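Local coordinates for protein transcription regulator AmtR (Mycobacterium smegmatis, PDB 5E57) that probably acts as a TetR-family transcriptional regulator of nitrogen metabolism, binding DNA through a predicted helix-turn-helix motif, at residues Glu19-His24 with Asp54-Leu59; His24-Thr29 with Tyr107-Leu112; Ala58-Thr63 with Asp115-Phe120; Asp65-Leu70 with Ala93-Ala98. One frame throughout, in Å; residues are numbered along the deposited sequence.

Contact 1. Residues Glu19-His24 with Asp54-Leu59; sequences ELFTTH and DILDAL
F21, near the end of helix 9-23, packs its ring against helix 52-61 within the helical DNA-binding domain of the TetR fold. The tight part of this contact is one aromatic ring set against three aliphatic side chains. The CD2-CE2 side of the ring does the touching: F21 CD2 lies 3.8 Å from L59 CD1, and F21 CE2 lies 4.0 Å from I55 CG2, with both methyls approaching obliquely. L56 is looser, its CD1 4.4 Å from F21 CD2, while its backbone N stands at the ring edge. In I55, the CG2 branch is anti to the backbone N, which leaves this methyl pointing at the phenylalanine. The helical segments 19-23 and 54-59 run at 84° with axes 12.0 Å apart at their closest, and one large ring spans that distance. I34 of helix 31-38, within the predicted helix-turn-helix, also packs on F21 and I55. On the looser flank, away from helix 52-61, T23 and H24 leave the core; T23 packs on R113 of the second subunit. There the E19 carbonyl O takes two donors from opposite faces of its plane, T23 N and T23 OG1, the latter at 2.6 Å.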
# COMPACT_ATOMS: atom_id res chain seq x y z
N GLU A 19 3.05 19.49 0.20
CA GLU A 19 4.11 19.33 1.18
C GLU A 19 3.56 19.17 2.61
O GLU A 19 3.94 18.25 3.34
CB GLU A 19 5.09 20.50 1.11
CG GLU A 19 6.08 20.43 2.28
CD GLU A 19 7.29 21.34 2.10
OE1 GLU A 19 7.32 22.14 1.17
OE2 GLU A 19 8.19 21.26 2.95
N LEU A 20 2.71 20.10 3.02
CA LEU A 20 2.24 20.15 4.38
C LEU A 20 1.31 19.01 4.59
O LEU A 20 1.31 18.40 5.67
CB LEU A 20 1.53 21.48 4.65
CG LEU A 20 2.45 22.70 4.55
CD1 LEU A 20 1.68 23.93 4.18
CD2 LEU A 20 3.24 22.88 5.85
N PHE A 21 0.49 18.68 3.60
CA PHE A 21 -0.44 17.58 3.86
C PHE A 21 0.31 16.28 4.01
O PHE A 21 -0.09 15.43 4.81
CB PHE A 21 -1.48 17.38 2.76
CG PHE A 21 -2.43 18.56 2.57
CD1 PHE A 21 -2.63 19.48 3.52
CD2 PHE A 21 -3.19 18.64 1.42
CE1 PHE A 21 -3.51 20.54 3.35
CE2 PHE A 21 -4.06 19.70 1.21
CZ PHE A 21 -4.22 20.66 2.19
N THR A 22 1.37 16.08 3.22
CA THR A 22 2.05 14.78 3.27
C THR A 22 3.10 14.71 4.37
O THR A 22 3.46 13.63 4.79
CB THR A 22 2.77 14.46 1.98
OG1 THR A 22 3.57 15.58 1.61
CG2 THR A 22 1.74 14.16 0.90
N THR A 23 3.59 15.84 4.83
CA THR A 23 4.63 15.78 5.85
C THR A 23 4.18 16.31 7.20
O THR A 23 4.83 15.99 8.20
CB THR A 23 5.94 16.52 5.40
OG1 THR A 23 5.68 17.90 5.21
CG2 THR A 23 6.45 15.95 4.12
N HIS A 24 3.12 17.10 7.26
CA HIS A 24 2.55 17.51 8.56
C HIS A 24 1.15 16.91 8.82
O HIS A 24 0.87 16.45 9.89
CB HIS A 24 2.58 19.06 8.67
CG HIS A 24 3.98 19.62 8.74
ND1 HIS A 24 4.85 19.63 7.66
CD2 HIS A 24 4.68 20.16 9.77
CE1 HIS A 24 6.02 20.13 8.02
NE2 HIS A 24 5.94 20.46 9.30
N ASP A 54 -11.16 21.70 -1.45
CA ASP A 54 -10.97 21.93 -2.87
C ASP A 54 -9.53 21.73 -3.23
O ASP A 54 -9.20 21.30 -4.37
CB ASP A 54 -11.33 23.36 -3.28
CG ASP A 54 -12.86 23.63 -3.23
OD1 ASP A 54 -13.66 22.68 -3.40
OD2 ASP A 54 -13.23 24.79 -3.01
N ILE A 55 -8.62 22.05 -2.29
CA ILE A 55 -7.16 21.89 -2.60
C ILE A 55 -6.81 20.39 -2.70
O ILE A 55 -6.16 19.93 -3.64
CB ILE A 55 -6.28 22.56 -1.50
CG1 ILE A 55 -6.56 24.09 -1.47
CG2 ILE A 55 -4.82 22.27 -1.73
CD1 ILE A 55 -5.96 24.82 -0.27
N LEU A 56 -7.29 19.65 -1.71
CA LEU A 56 -7.11 18.21 -1.65
C LEU A 56 -7.74 17.52 -2.84
O LEU A 56 -7.15 16.59 -3.39
CB LEU A 56 -7.71 17.64 -0.33
CG LEU A 56 -7.60 16.13 -0.05
CD1 LEU A 56 -6.14 15.70 0.03
CD2 LEU A 56 -8.30 15.72 1.23
N ASP A 57 -8.91 18.00 -3.27
CA ASP A 57 -9.52 17.44 -4.47
C ASP A 57 -8.64 17.59 -5.68
O ASP A 57 -8.43 16.61 -6.41
CB ASP A 57 -10.88 18.05 -4.76
CG ASP A 57 -11.94 16.97 -5.07
OD1 ASP A 57 -11.65 15.73 -4.92
OD2 ASP A 57 -13.05 17.39 -5.48
N ALA A 58 -8.07 18.78 -5.90
CA ALA A 58 -7.23 18.94 -7.06
C ALA A 58 -5.95 18.06 -6.94
O ALA A 58 -5.54 17.44 -7.89
CB ALA A 58 -6.91 20.39 -7.23
N LEU A 59 -5.33 17.99 -5.78
CA LEU A 59 -4.18 17.12 -5.60
C LEU A 59 -4.47 15.67 -5.89
O LEU A 59 -3.72 15.05 -6.63
CB LEU A 59 -3.59 17.25 -4.19
CG LEU A 59 -3.01 18.61 -3.85
CD1 LEU A 59 -2.77 18.75 -2.38
CD2 LEU A 59 -1.73 18.86 -4.65

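Contact 2. Residues His24-Thr29 with Tyr107-Leu112; sequences HGYGST and YLLPEL. With ACT (acetate ion), chain D.
The ring of Y26 and the carboxylate of E111 meet almost perpendicularly, their planes 88° apart. E111 OE1 comes to the edge of the tyrosine ring, in its plane, 3.8 Å from Y26 CD2, while E111 CG lies 3.9 Å from the same carbon. L109 reaches the base of the side chain instead, its CD2 3.9 Å from Y26 CB. A second flat group, the ring of Y107, has an acetate at its edge, probably from the crystallisation liquor; Y107 OH donates to acetate O over 2.8 Å. The glutamate bends at its second torsion (chi2 79°), which turns its carboxylate to the edge of the Y26 ring. A water bridges the loops, accepting from G27 N at 3.1 Å and donating to E111 OE1, so the carboxylate is tied to the backbone without a direct bond. Residues 24-29 are themselves braced by a type I turn from Y26 to T29 and by T29 OG1 donating to G25 O, 2.7 Å away. Y26 OH bonds D53, and K52 makes a cation-pi contact with the ring. The contact thus joins the loop between helices 9-23 and 31-38 to the segment preceding helix 118-142, with helix 52-61 packed against both.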
# COMPACT_ATOMS: atom_id res chain seq x y z
N HIS A 24 3.12 17.10 7.26
CA HIS A 24 2.55 17.51 8.56
C HIS A 24 1.15 16.91 8.82
O HIS A 24 0.87 16.45 9.89
CB HIS A 24 2.58 19.06 8.67
CG HIS A 24 3.98 19.62 8.74
ND1 HIS A 24 4.85 19.63 7.66
CD2 HIS A 24 4.68 20.16 9.77
CE1 HIS A 24 6.02 20.13 8.02
NE2 HIS A 24 5.94 20.46 9.30
N GLY A 25 0.25 16.90 7.84
CA GLY A 25 -1.01 16.25 8.05
C GLY A 25 -2.07 17.05 7.34
O GLY A 25 -1.88 18.23 7.06
N TYR A 26 -3.22 16.47 7.07
CA TYR A 26 -4.28 17.23 6.41
C TYR A 26 -5.10 18.07 7.38
O TYR A 26 -5.12 19.28 7.27
CB TYR A 26 -5.21 16.28 5.62
CG TYR A 26 -6.25 17.04 4.89
CD1 TYR A 26 -5.91 17.86 3.86
CD2 TYR A 26 -7.61 16.95 5.25
CE1 TYR A 26 -6.88 18.56 3.14
CE2 TYR A 26 -8.58 17.65 4.54
CZ TYR A 26 -8.21 18.48 3.51
OH TYR A 26 -9.14 19.23 2.83
N GLY A 27 -5.78 17.42 8.32
CA GLY A 27 -6.54 18.08 9.41
C GLY A 27 -5.76 19.15 10.17
O GLY A 27 -6.26 20.21 10.43
N SER A 28 -4.51 18.85 10.46
CA SER A 28 -3.55 19.73 11.08
C SER A 28 -3.11 20.93 10.34
O SER A 28 -2.49 21.76 10.97
CB SER A 28 -2.20 19.00 11.15
OG SER A 28 -2.35 18.02 12.04
N THR A 29 -3.23 20.95 9.02
CA THR A 29 -2.70 22.08 8.21
C THR A 29 -3.84 23.07 7.89
O THR A 29 -4.79 22.71 7.24
CB THR A 29 -2.05 21.60 6.91
OG1 THR A 29 -0.92 20.75 7.18
CG2 THR A 29 -1.60 22.77 6.06
N TYR A 107 -4.48 8.80 0.28
CA TYR A 107 -5.65 7.97 -0.09
C TYR A 107 -6.32 7.38 1.10
O TYR A 107 -7.46 7.08 1.04
CB TYR A 107 -5.23 6.83 -1.02
CG TYR A 107 -4.79 7.23 -2.43
CD1 TYR A 107 -5.03 8.49 -2.96
CD2 TYR A 107 -4.23 6.30 -3.27
CE1 TYR A 107 -4.66 8.82 -4.26
CE2 TYR A 107 -3.88 6.63 -4.57
CZ TYR A 107 -4.12 7.88 -5.05
OH TYR A 107 -3.76 8.17 -6.31
N LEU A 108 -5.60 7.18 2.19
CA LEU A 108 -6.15 6.54 3.35
C LEU A 108 -6.73 7.48 4.43
O LEU A 108 -7.25 7.03 5.44
CB LEU A 108 -5.05 5.72 3.97
CG LEU A 108 -4.46 4.68 2.99
CD1 LEU A 108 -3.46 3.78 3.75
CD2 LEU A 108 -5.54 3.84 2.28
N LEU A 109 -6.65 8.77 4.21
CA LEU A 109 -7.26 9.74 5.10
C LEU A 109 -8.73 9.39 5.31
O LEU A 109 -9.44 9.28 4.33
CB LEU A 109 -7.17 11.06 4.40
CG LEU A 109 -6.21 12.18 4.77
CD1 LEU A 109 -5.03 11.83 5.63
CD2 LEU A 109 -5.85 13.00 3.52
N PRO A 110 -9.21 9.26 6.56
CA PRO A 110 -10.65 9.10 6.78
C PRO A 110 -11.48 10.22 6.15
O PRO A 110 -12.53 9.92 5.66
CB PRO A 110 -10.81 9.10 8.30
CG PRO A 110 -9.43 8.84 8.84
CD PRO A 110 -8.46 9.36 7.83
N GLU A 111 -10.94 11.44 6.02
CA GLU A 111 -11.68 12.51 5.29
C GLU A 111 -12.16 12.09 3.90
O GLU A 111 -13.12 12.63 3.37
CB GLU A 111 -10.84 13.77 5.08
CG GLU A 111 -10.53 14.58 6.30
CD GLU A 111 -9.40 14.02 7.15
OE1 GLU A 111 -9.01 14.74 8.06
OE2 GLU A 111 -8.96 12.85 7.02
N LEU A 112 -11.46 11.15 3.27
CA LEU A 112 -11.85 10.71 1.93
C LEU A 112 -13.09 9.84 1.89
O LEU A 112 -13.62 9.56 0.79
CB LEU A 112 -10.72 9.94 1.22
CG LEU A 112 -9.86 10.85 0.35
CD1 LEU A 112 -9.39 12.11 1.05
CD2 LEU A 112 -8.68 10.04 -0.12
C ACT D . -3.38 5.32 -8.84
O ACT D . -3.87 5.85 -7.87
OXT ACT D . -3.34 4.05 -8.83
CH3 ACT D . -2.87 6.22 -9.98
O HOH W 1 -6.05 14.41 8.81

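Contact 3. Residues Ala58-Thr63 with Asp115-Phe120; sequences ALLAGT and DRFAPF
L60, near the end of helix 52-61, packs against the start of helix 118-142 through a CH-pi contact with F120, at the junction between the DNA-binding and ligand-binding domains of the TetR fold. L60 CB sits over one face of the F120 ring, 3.7 Å from the centroid and 19° off the ring normal, offset toward the rim. On the CD2 side of that ring, L60 CD1 comes within 3.8 Å of F120 CD2. The two side chains cross at about a right angle, and both CB and CD1 of the leucine meet the ring. The phenylalanine reaches across because its CG is anti to the backbone N (chi1 168°). F117, at the N-cap position of helix 118-142, adds a lighter touch, its CD1 4.2 Å from L60 CD1. One shell further out, R116 lays its CG against a face of the F117 ring, while its guanidinium group forms a salt bridge with D54 and a weak, long ion pair with D57. This ties the residues before helix 118-142 to helix 52-61 a second time. T63, whose hydroxyl also bonds Y107, turns back on L60: L60 O accepts from T63 N and, in the carbonyl plane on a lone pair, from T63 OG1 at 2.6 Å.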
# COMPACT_ATOMS: atom_id res chain seq x y z
N ALA A 58 -8.07 18.78 -5.90
CA ALA A 58 -7.23 18.94 -7.06
C ALA A 58 -5.95 18.06 -6.94
O ALA A 58 -5.54 17.44 -7.89
CB ALA A 58 -6.91 20.39 -7.23
N LEU A 59 -5.33 17.99 -5.78
CA LEU A 59 -4.18 17.12 -5.60
C LEU A 59 -4.47 15.67 -5.89
O LEU A 59 -3.72 15.05 -6.63
CB LEU A 59 -3.59 17.25 -4.19
CG LEU A 59 -3.01 18.61 -3.85
CD1 LEU A 59 -2.77 18.75 -2.38
CD2 LEU A 59 -1.73 18.86 -4.65
N LEU A 60 -5.57 15.15 -5.35
CA LEU A 60 -5.94 13.75 -5.58
C LEU A 60 -6.24 13.44 -7.03
O LEU A 60 -5.81 12.41 -7.58
CB LEU A 60 -7.15 13.33 -4.72
CG LEU A 60 -7.04 13.33 -3.20
CD1 LEU A 60 -8.39 13.12 -2.51
CD2 LEU A 60 -6.04 12.30 -2.70
N ALA A 61 -7.00 14.31 -7.67
CA ALA A 61 -7.36 14.12 -9.06
C ALA A 61 -6.08 14.08 -9.96
O ALA A 61 -6.01 13.29 -10.89
CB ALA A 61 -8.28 15.27 -9.53
N GLY A 62 -5.08 14.92 -9.69
CA GLY A 62 -3.85 14.88 -10.51
C GLY A 62 -3.10 13.56 -10.33
O GLY A 62 -2.23 13.27 -11.07
N THR A 63 -3.42 12.74 -9.33
CA THR A 63 -2.76 11.44 -9.20
C THR A 63 -3.49 10.34 -9.97
O THR A 63 -2.97 9.24 -10.11
CB THR A 63 -2.63 10.97 -7.73
OG1 THR A 63 -3.92 10.65 -7.15
CG2 THR A 63 -1.91 12.06 -6.91
N ASP A 115 -19.08 12.13 1.74
CA ASP A 115 -19.73 12.50 0.49
C ASP A 115 -18.96 13.56 -0.25
O ASP A 115 -18.97 13.59 -1.49
CB ASP A 115 -21.16 13.00 0.73
CG ASP A 115 -22.09 11.90 1.28
OD1 ASP A 115 -21.71 10.71 1.28
OD2 ASP A 115 -23.22 12.22 1.71
N ARG A 116 -18.25 14.42 0.47
CA ARG A 116 -17.46 15.48 -0.19
C ARG A 116 -16.52 14.90 -1.22
O ARG A 116 -16.26 15.53 -2.23
CB ARG A 116 -16.63 16.24 0.87
CG ARG A 116 -15.62 17.22 0.28
CD ARG A 116 -16.40 18.16 -0.55
NE ARG A 116 -15.57 19.14 -1.19
CZ ARG A 116 -14.82 18.91 -2.25
NH1 ARG A 116 -14.70 17.67 -2.74
NH2 ARG A 116 -14.15 19.90 -2.78
N PHE A 117 -15.94 13.74 -0.92
CA PHE A 117 -14.93 13.08 -1.84
C PHE A 117 -15.39 11.81 -2.56
O PHE A 117 -14.57 11.02 -3.06
CB PHE A 117 -13.67 12.77 -1.03
CG PHE A 117 -12.95 14.00 -0.59
CD1 PHE A 117 -12.17 14.71 -1.50
CD2 PHE A 117 -13.10 14.48 0.67
CE1 PHE A 117 -11.50 15.85 -1.10
CE2 PHE A 117 -12.43 15.64 1.07
CZ PHE A 117 -11.65 16.32 0.17
N ALA A 118 -16.70 11.66 -2.67
CA ALA A 118 -17.29 10.56 -3.49
C ALA A 118 -16.81 10.58 -4.90
O ALA A 118 -16.54 9.53 -5.51
CB ALA A 118 -18.80 10.61 -3.47
N PRO A 119 -16.72 11.77 -5.48
CA PRO A 119 -16.37 11.71 -6.90
C PRO A 119 -14.93 11.17 -7.13
O PRO A 119 -14.67 10.36 -8.02
CB PRO A 119 -16.51 13.18 -7.36
CG PRO A 119 -17.50 13.77 -6.36
CD PRO A 119 -17.13 13.12 -5.06
N PHE A 120 -13.98 11.68 -6.36
CA PHE A 120 -12.62 11.14 -6.44
C PHE A 120 -12.65 9.61 -6.17
O PHE A 120 -12.07 8.84 -6.93
CB PHE A 120 -11.67 11.85 -5.45
CG PHE A 120 -10.38 11.11 -5.33
CD1 PHE A 120 -9.49 11.15 -6.38
CD2 PHE A 120 -10.16 10.25 -4.25
CE1 PHE A 120 -8.35 10.39 -6.34
CE2 PHE A 120 -9.03 9.48 -4.20
CZ PHE A 120 -8.12 9.56 -5.25

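Contact 4. Residues Asp65-Leu70 with Ala93-Ala98; sequences DEPLEL and ASQLCA
Q95 reaches across to helix 65-75, its terminal amide against CD and CG of P67 and beside E66. Its chain bends at the second torsion (chi2 -148°), carrying the amide toward that helix. The edge of the proline ring receives it, and the two side chains pass at a slant. E66, from the same helix as P67, is extended beyond CG and crosses Q95 at about a right angle, with the carboxylate and amide planes 47° apart. The carboxylate approaches the amide group closely, E66 OE1 lying 3.6 Å from Q95 CD. E66 is exposed, whereas P67 is buried, so one glutamine covers both an apolar ring and a carboxylate. Backbones stay well apart: P67 and Q95 have the nearest CA atoms, 8.2 Å from each other. Y91, a turn before Q95, also packs on E66 and on L70, and D92 touches P67, lengthening the same interface. The contact joins helix 65-75 to helix 82-98 in the all-helical ligand-binding domain. L68 faces helix 118-142, where D65 also forms a salt bridge with R123, while L96 packs on helix 151-165 and A93 meets P174 of helix 173-183.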
# COMPACT_ATOMS: atom_id res chain seq x y z
N ASP A 65 -6.06 11.14 -12.89
CA ASP A 65 -6.68 11.54 -14.17
C ASP A 65 -5.92 11.04 -15.37
O ASP A 65 -6.49 10.53 -16.25
CB ASP A 65 -6.80 13.09 -14.31
CG ASP A 65 -7.87 13.68 -13.44
OD1 ASP A 65 -8.75 12.96 -12.95
OD2 ASP A 65 -7.83 14.88 -13.21
N GLU A 66 -4.63 11.24 -15.43
CA GLU A 66 -3.89 10.77 -16.58
C GLU A 66 -3.74 9.27 -16.66
O GLU A 66 -3.86 8.72 -17.71
CB GLU A 66 -2.54 11.48 -16.65
CG GLU A 66 -2.72 12.95 -16.96
CD GLU A 66 -1.40 13.71 -16.99
OE1 GLU A 66 -0.37 13.25 -16.43
OE2 GLU A 66 -1.40 14.77 -17.55
N PRO A 67 -3.49 8.58 -15.54
CA PRO A 67 -3.52 7.12 -15.65
C PRO A 67 -4.89 6.59 -16.11
O PRO A 67 -4.97 5.59 -16.83
CB PRO A 67 -3.22 6.65 -14.22
CG PRO A 67 -2.39 7.73 -13.65
CD PRO A 67 -2.87 9.01 -14.27
N LEU A 68 -5.95 7.27 -15.73
CA LEU A 68 -7.26 6.83 -16.12
C LEU A 68 -7.53 7.12 -17.59
O LEU A 68 -8.20 6.32 -18.24
CB LEU A 68 -8.31 7.43 -15.20
CG LEU A 68 -9.71 6.87 -15.21
CD1 LEU A 68 -9.76 5.35 -15.12
CD2 LEU A 68 -10.45 7.49 -14.02
N GLU A 69 -7.00 8.21 -18.13
CA GLU A 69 -7.10 8.45 -19.56
C GLU A 69 -6.45 7.32 -20.31
O GLU A 69 -7.07 6.74 -21.23
CB GLU A 69 -6.45 9.77 -19.94
CG GLU A 69 -7.20 10.96 -19.34
CD GLU A 69 -6.34 12.23 -19.38
OE1 GLU A 69 -5.11 12.14 -19.66
OE2 GLU A 69 -6.83 13.31 -19.12
N LEU A 70 -5.24 6.95 -19.88
CA LEU A 70 -4.50 5.82 -20.47
C LEU A 70 -5.25 4.47 -20.38
O LEU A 70 -5.43 3.75 -21.38
CB LEU A 70 -3.11 5.68 -19.85
CG LEU A 70 -2.30 4.53 -20.40
CD1 LEU A 70 -2.15 4.61 -21.93
CD2 LEU A 70 -0.90 4.47 -19.78
N ALA A 93 2.82 3.61 -12.28
CA ALA A 93 3.84 3.52 -11.22
C ALA A 93 4.87 4.66 -11.41
O ALA A 93 5.29 5.34 -10.40
CB ALA A 93 4.50 2.17 -11.28
N SER A 94 5.28 4.90 -12.64
CA SER A 94 6.17 6.06 -12.88
C SER A 94 5.62 7.38 -12.40
O SER A 94 6.33 8.17 -11.71
CB SER A 94 6.52 6.19 -14.33
OG SER A 94 7.05 4.97 -14.84
N GLN A 95 4.36 7.67 -12.74
CA GLN A 95 3.77 8.95 -12.27
C GLN A 95 3.67 9.08 -10.73
O GLN A 95 3.93 10.16 -10.16
CB GLN A 95 2.38 9.13 -12.88
CG GLN A 95 2.45 9.66 -14.31
CD GLN A 95 1.27 10.56 -14.66
OE1 GLN A 95 1.28 11.27 -15.69
NE2 GLN A 95 0.24 10.53 -13.81
N LEU A 96 3.31 7.99 -10.06
CA LEU A 96 3.32 7.96 -8.59
C LEU A 96 4.73 8.11 -8.03
O LEU A 96 4.91 8.64 -6.94
CB LEU A 96 2.69 6.70 -8.02
CG LEU A 96 1.18 6.48 -8.29
CD1 LEU A 96 0.69 5.17 -7.71
CD2 LEU A 96 0.36 7.63 -7.75
N CYS A 97 5.74 7.62 -8.74
CA CYS A 97 7.13 7.82 -8.30
C CYS A 97 7.62 9.21 -8.61
O CYS A 97 8.57 9.66 -7.98
CB CYS A 97 8.10 6.85 -8.95
SG CYS A 97 7.84 5.20 -8.37
N ALA A 98 7.01 9.89 -9.56
CA ALA A 98 7.64 11.12 -10.04
C ALA A 98 7.17 12.29 -9.25
O ALA A 98 7.69 13.37 -9.36
CB ALA A 98 7.35 11.37 -11.50

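Contacts 1, 2 and 3 form one continuous cluster; contact 4 lies farther off, adjoining contact 3 in sequence but not otherwise touching it. The centres of contacts 1 and 2 are about 8 Å apart, those of 1 and 3 about 11 Å; contact 4 lies about 15 Å from contact 3 and 22 Å from contact 2. Helix 52-61 carries segments of contacts 1 and 3, while H24 belongs to both contacts 1 and 2. Along the chain, contacts 1 and 2 interlace, as do 2 and 3, whereas contact 4 falls wholly between the segments of contact 3. The cluster marks the junction through which TetR regulators generally couple DNA-binding and ligand-binding domains, a role only inferred here.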